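Local structure of endoglucanase, family GH5 (Zobellia galactanivorans, 6GL2) at residues A[175-180]-A[197-202]; A[183-188]-A[217-222]. The protein hydrolyses hemicellulose, probably cutting mixed-linked beta-glucans and related chains as a family 5 glycoside hydrolase of a marine bacterium. One frame throughout, in Å; residues are numbered along the deposited sequence.

Interaction 1: A[175-180]-A[197-202]; sequences QYHQVS and MVSTYA
His177 lays one face of its imidazole on Val198 and carries the far end of the ring on to Ser199, bridging helix 167-186 and strand 196-199. The side chain leaves the helix with CG anti to the carbonyl carbon (chi1 -76°), which sends the ring across to the strand. His177 CB is already in touch, 3.9 Å from Val198 CG1. At CG the same methyl comes closer, and Val198 CG1 lies over the middle of the ring, 3.5 Å from the His177 centroid and 12° off its normal, a CH-pi contact. Valine suits this spot because its branching puts a methyl close to the backbone; with CG1 anti to the backbone N (chi1 172°), that methyl stands at a height that fits a ring lying flat over it. Histidine fits because its two nitrogens diverge: NE2 reaches Ser199 on strand 196-199 and ND1 the hydroxyl of Thr149, just past strand 145-148. The setting is the (beta/alpha)8 barrel of family 5: strand 145-148, helix 167-186 and strand 196-199 make one beta-alpha-beta crossover, and the imidazole lies between the helix and strand 196-199, near the end of strand 145-148. Further out, His177 CE1 is 3.4 Å from Ser199 OG, and His177 CD2 is 3.4 Å from Ser199 O. At the tip, His177 NE2 shares a hydrogen bond of 3.0 Å with Ser199 OG, which lies in the ring plane at its edge; either partner may donate. This hydroxyl belongs to one of two serine conformers, so the bond may be partial. His177 NE2 is also 2.9 Å from Ser199 O, oblique to the ring. With a leucine in place of His177, the hydroxyls of Thr149 and Ser199 would probably each lose a buried polar mate.

Interaction 2: A[183-188]-A[217-222]; sequences AIRATG and NGDKNV
Arg185 and Asp219 mark the closest backbone approach, their CA atoms 9.9 Å apart, where the last turns of helix 167-186 stand opposite a type I beta turn running from Asp219 to Val222. So wide a gap calls for a long side chain, and Arg185 supplies it. Its chain bends at chi2 (-66°) and then extends, presenting one edge of the guanidinium to the carboxylate of Asp219, which comes from the opposite direction. The two form a side-on, bidentate salt bridge. Arg185 NE donates to Asp219 OD2 over 2.8 Å, almost straight at 174°; Asp219 OD2 lies in the guanidinium plane and takes the bond on its syn lone pair. Arg185 NH2 reaches Asp219 OD1 at 3.0 Å, also on the syn side but tilted from both planes, because guanidinium and carboxylate are turned 30° against each other. OD1 has a second donor: Asn221 N bonds to Asp219 OD1 at 2.9 Å, an Asx turn that ties the carboxylate to its own loop. Aspartate is short enough to reach this backbone N-H two residues on while still facing the arginine. Arg185 NH2 also touches Asn221 CB at 3.5 Å, whereas the amide oxygen of Asn221 bonds to Lys195. On the helix side, NH1 of Arg185 turns to the carbonyl oxygens of Asn191 and Arg194, in the link from the helix to strand 196-199. With two nitrogens on Asp219 and the third on backbone carbonyls, the guanidinium is probably held against rotation, and its positive charge, together with the Asx-turn N-H, probably keeps the partly buried carboxylate ionised.

Entering helix 167-186 from its N-terminal end, the chain first reaches 175-180, then 183-188 about two turns later. After the helix it turns back into strand 196-199, and there interaction 1 closes a loop of 16 residues. It next passes through helix 207-212 to 217-222, where interaction 2 closes a longer loop of 28 residues back to the helix end. The two closures therefore cross instead of nesting. Together they hold one barrel helix at two levels: against the fifth strand, and against the turn that leads into the sixth. Their centres are 12 Å apart, and Val198 packs on Val222 between these neighbouring parallel strands.

Interaction 1: A[175-180]-A[197-202]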
loop_
_atom_site.group_PDB
_atom_site.type_symbol
_atom_site.label_atom_id
_atom_site.label_comp_id
_atom_site.label_asym_id
_atom_site.label_seq_id
_atom_site.Cartn_x
_atom_site.Cartn_y
_atom_site.Cartn_z
ATOM N N GLN A 175 -4.396 -17.780 -2.152
ATOM C CA GLN A 175 -4.066 -18.345 -3.458
ATOM C C GLN A 175 -3.683 -17.272 -4.485
ATOM O O GLN A 175 -2.832 -17.536 -5.350
ATOM C CB GLN A 175 -5.236 -19.136 -3.998
ATOM C CG GLN A 175 -5.498 -20.427 -3.205
ATOM C CD GLN A 175 -6.613 -21.198 -3.746
ATOM O OE1 GLN A 175 -6.899 -21.216 -4.908
ATOM N NE2 GLN A 175 -7.362 -21.836 -2.831
ATOM N N TYR A 176 -4.350 -16.118 -4.384
ATOM C CA TYR A 176 -4.038 -15.063 -5.339
ATOM C C TYR A 176 -2.657 -14.467 -5.078
ATOM O O TYR A 176 -1.908 -14.189 -6.025
ATOM C CB TYR A 176 -5.063 -13.996 -5.178
ATOM C CG TYR A 176 -6.478 -14.392 -5.583
ATOM C CD1 TYR A 176 -6.714 -15.609 -6.169
ATOM C CD2 TYR A 176 -7.570 -13.645 -5.272
ATOM C CE1 TYR A 176 -8.021 -15.991 -6.482
ATOM C CE2 TYR A 176 -8.871 -13.970 -5.574
ATOM C CZ TYR A 176 -9.090 -15.217 -6.154
ATOM O OH TYR A 176 -10.428 -15.597 -6.486
ATOM N N HIS A 177 -2.254 -14.375 -3.825
ATOM C CA HIS A 177 -0.883 -13.986 -3.519
ATOM C C HIS A 177 0.097 -15.013 -4.023
ATOM O O HIS A 177 1.222 -14.683 -4.466
ATOM C CB HIS A 177 -0.682 -13.723 -2.042
ATOM C CG HIS A 177 -1.258 -12.390 -1.589
ATOM N ND1 HIS A 177 -0.908 -11.176 -2.212
ATOM C CD2 HIS A 177 -2.155 -12.085 -0.608
ATOM C CE1 HIS A 177 -1.462 -10.211 -1.533
ATOM N NE2 HIS A 177 -2.270 -10.736 -0.577
ATOM N N GLN A 178 -0.260 -16.285 -3.886
ATOM C CA GLN A 178 0.628 -17.376 -4.376
ATOM C C GLN A 178 0.860 -17.235 -5.877
ATOM O O GLN A 178 2.053 -17.270 -6.265
ATOM C CB GLN A 178 0.017 -18.742 -4.012
ATOM C CG GLN A 178 0.859 -19.937 -4.482
ATOM C CD GLN A 178 2.052 -20.252 -3.685
ATOM O OE1 GLN A 178 3.150 -20.524 -4.279
ATOM N NE2 GLN A 178 1.937 -20.231 -2.393
ATOM N N VAL A 179 -0.189 -17.053 -6.629
ATOM C CA VAL A 179 -0.088 -16.873 -8.090
ATOM C C VAL A 179 0.812 -15.674 -8.378
ATOM O O VAL A 179 1.614 -15.686 -9.323
ATOM C CB VAL A 179 -1.464 -16.648 -8.731
ATOM C CG1 VAL A 179 -1.319 -16.103 -10.134
ATOM C CG2 VAL A 179 -2.243 -17.944 -8.709
ATOM N N SER A 180 0.609 -14.562 -7.677
ATOM C CA SER A 180 1.259 -13.287 -7.958
ATOM C C SER A 180 2.719 -13.338 -7.615
ATOM O O SER A 180 3.602 -12.915 -8.408
ATOM C CB SER A 180 0.583 -12.200 -7.229
ATOM O OG SER A 180 -0.778 -12.033 -7.550
ATOM N N MET A 197 5.563 -6.914 -1.087
ATOM C CA MET A 197 4.627 -6.721 -0.047
ATOM C C MET A 197 3.366 -7.501 -0.291
ATOM O O MET A 197 2.690 -7.332 -1.340
ATOM C CB MET A 197 4.326 -5.200 0.071
ATOM C CG MET A 197 5.410 -4.399 0.757
ATOM S SD MET A 197 5.182 -2.591 0.523
ATOM C CE MET A 197 3.514 -2.421 1.124
ATOM N N VAL A 198 3.046 -8.365 0.645
ATOM C CA VAL A 198 1.917 -9.270 0.583
ATOM C C VAL A 198 0.956 -8.973 1.697
ATOM O O VAL A 198 1.312 -9.122 2.862
ATOM C CB VAL A 198 2.392 -10.747 0.575
ATOM C CG1 VAL A 198 1.280 -11.775 0.700
ATOM C CG2 VAL A 198 3.285 -11.072 -0.628
ATOM N N SER A 199 -0.261 -8.635 1.355
ATOM C CA SER A 199 -1.286 -8.235 2.308
ATOM C C SER A 199 -2.056 -9.407 2.907
ATOM O O SER A 199 -2.196 -10.466 2.346
ATOM C CB SER A 199 -2.333 -7.339 1.640
ATOM O OG SER A 199 -3.030 -8.084 0.660
ATOM N N THR A 200 -2.593 -9.149 4.106
ATOM C CA THR A 200 -3.674 -9.968 4.647
ATOM C C THR A 200 -4.923 -9.686 3.834
ATOM O O THR A 200 -5.021 -8.806 2.983
ATOM C CB THR A 200 -3.912 -9.564 6.091
ATOM O OG1 THR A 200 -4.083 -8.142 6.123
ATOM C CG2 THR A 200 -2.734 -9.933 7.033
ATOM N N TYR A 201 -5.955 -10.508 4.081
ATOM C CA TYR A 201 -7.271 -10.252 3.528
ATOM C C TYR A 201 -7.645 -8.795 3.869
ATOM O O TYR A 201 -7.612 -8.407 5.005
ATOM C CB TYR A 201 -8.264 -11.262 4.120
ATOM C CG TYR A 201 -9.678 -11.068 3.597
ATOM C CD1 TYR A 201 -10.506 -10.082 4.088
ATOM C CD2 TYR A 201 -10.197 -11.880 2.615
ATOM C CE1 TYR A 201 -11.803 -9.886 3.610
ATOM C CE2 TYR A 201 -11.491 -11.678 2.123
ATOM C CZ TYR A 201 -12.289 -10.709 2.610
ATOM O OH TYR A 201 -13.545 -10.520 2.085
ATOM N N ALA A 202 -8.011 -8.040 2.822
ATOM C CA ALA A 202 -8.440 -6.654 2.958
ATOM C C ALA A 202 -7.347 -5.725 3.473
ATOM O O ALA A 202 -7.634 -4.589 3.882
ATOM C CB ALA A 202 -9.729 -6.497 3.728
#

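Interaction 2: A[183-188]-A[217-222]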
loop_
_atom_site.group_PDB
_atom_site.type_symbol
_atom_site.label_atom_id
_atom_site.label_comp_id
_atom_site.label_asym_id
_atom_site.label_seq_id
_atom_site.Cartn_x
_atom_site.Cartn_y
_atom_site.Cartn_z
ATOM N N ALA A 183 4.425 -15.596 -10.147
ATOM C CA ALA A 183 4.596 -14.965 -11.423
ATOM C C ALA A 183 5.789 -13.990 -11.404
ATOM O O ALA A 183 6.587 -13.904 -12.346
ATOM C CB ALA A 183 3.313 -14.190 -11.846
ATOM N N ILE A 184 5.873 -13.158 -10.385
ATOM C CA ILE A 184 6.948 -12.226 -10.258
ATOM C C ILE A 184 8.291 -12.971 -10.255
ATOM O O ILE A 184 9.217 -12.629 -10.981
ATOM C CB ILE A 184 6.835 -11.358 -8.990
ATOM C CG1 ILE A 184 5.587 -10.428 -9.143
ATOM C CG2 ILE A 184 8.144 -10.604 -8.738
ATOM C CD1 ILE A 184 5.122 -9.821 -7.815
ATOM N N ARG A 185 8.416 -13.986 -9.374
ATOM C CA ARG A 185 9.694 -14.629 -9.256
ATOM C C ARG A 185 10.088 -15.385 -10.545
ATOM O O ARG A 185 11.289 -15.458 -10.853
ATOM C CB ARG A 185 9.661 -15.637 -8.086
ATOM C CG ARG A 185 9.408 -14.995 -6.719
ATOM C CD ARG A 185 10.580 -14.116 -6.346
ATOM N NE ARG A 185 10.425 -13.579 -4.945
ATOM C CZ ARG A 185 10.700 -12.340 -4.590
ATOM N NH1 ARG A 185 11.088 -11.439 -5.446
ATOM N NH2 ARG A 185 10.508 -11.990 -3.340
ATOM N N ALA A 186 9.103 -15.899 -11.261
ATOM C CA ALA A 186 9.414 -16.704 -12.457
ATOM C C ALA A 186 10.007 -15.831 -13.516
ATOM O O ALA A 186 10.689 -16.343 -14.399
ATOM C CB ALA A 186 8.142 -17.344 -12.998
ATOM N N THR A 187 9.818 -14.521 -13.506
ATOM C CA THR A 187 10.439 -13.677 -14.538
ATOM C C THR A 187 11.922 -13.545 -14.356
ATOM O O THR A 187 12.578 -13.159 -15.322
ATOM C CB THR A 187 9.790 -12.272 -14.546
ATOM O OG1 THR A 187 10.043 -11.492 -13.351
ATOM C CG2 THR A 187 8.282 -12.373 -14.849
ATOM N N GLY A 188 12.466 -13.882 -13.198
ATOM C CA GLY A 188 13.898 -13.929 -12.969
ATOM C C GLY A 188 14.544 -12.607 -12.940
ATOM O O GLY A 188 13.929 -11.575 -12.616
ATOM N N ASN A 217 5.387 -19.747 -0.370
ATOM C CA ASN A 217 6.667 -20.458 -0.381
ATOM C C ASN A 217 7.587 -20.163 0.785
ATOM O O ASN A 217 8.794 -20.482 0.730
ATOM C CB ASN A 217 7.382 -20.241 -1.691
ATOM C CG ASN A 217 6.454 -20.333 -2.880
ATOM O OD1 ASN A 217 5.756 -21.297 -3.030
ATOM N ND2 ASN A 217 6.496 -19.325 -3.770
ATOM N N GLY A 218 7.095 -19.468 1.796
ATOM C CA GLY A 218 7.985 -18.922 2.788
ATOM C C GLY A 218 9.036 -17.923 2.315
ATOM O O GLY A 218 10.047 -17.646 2.952
ATOM N N ASP A 219 8.750 -17.322 1.146
ATOM C CA ASP A 219 9.665 -16.437 0.444
ATOM C C ASP A 219 10.283 -15.426 1.389
ATOM O O ASP A 219 9.593 -14.629 2.029
ATOM C CB ASP A 219 8.875 -15.750 -0.660
ATOM C CG ASP A 219 9.722 -14.919 -1.608
ATOM O OD1 ASP A 219 10.522 -14.067 -1.201
ATOM O OD2 ASP A 219 9.568 -15.197 -2.866
ATOM N N LYS A 220 11.611 -15.463 1.506
ATOM C CA LYS A 220 12.260 -14.684 2.483
ATOM C C LYS A 220 12.284 -13.188 2.180
ATOM O O LYS A 220 12.565 -12.423 3.035
ATOM C CB LYS A 220 13.686 -15.182 2.692
ATOM C CG LYS A 220 14.632 -14.835 1.607
ATOM C CD LYS A 220 16.080 -15.296 1.952
ATOM C CE LYS A 220 16.975 -15.275 0.731
ATOM N NZ LYS A 220 17.226 -13.907 0.174
ATOM N N ASN A 221 11.959 -12.820 0.943
ATOM C CA ASN A 221 11.893 -11.412 0.515
ATOM C C ASN A 221 10.484 -10.883 0.438
ATOM O O ASN A 221 10.294 -9.791 -0.164
ATOM C CB ASN A 221 12.689 -11.253 -0.766
ATOM C CG ASN A 221 14.189 -11.328 -0.491
ATOM O OD1 ASN A 221 14.711 -10.594 0.334
ATOM N ND2 ASN A 221 14.848 -12.202 -1.218
ATOM N N VAL A 222 9.569 -11.481 1.143
ATOM C CA VAL A 222 8.228 -10.987 1.324
ATOM C C VAL A 222 8.101 -10.225 2.574
ATOM O O VAL A 222 8.578 -10.649 3.676
ATOM C CB VAL A 222 7.194 -12.097 1.259
ATOM C CG1 VAL A 222 5.825 -11.570 1.806
ATOM C CG2 VAL A 222 7.036 -12.529 -0.228
#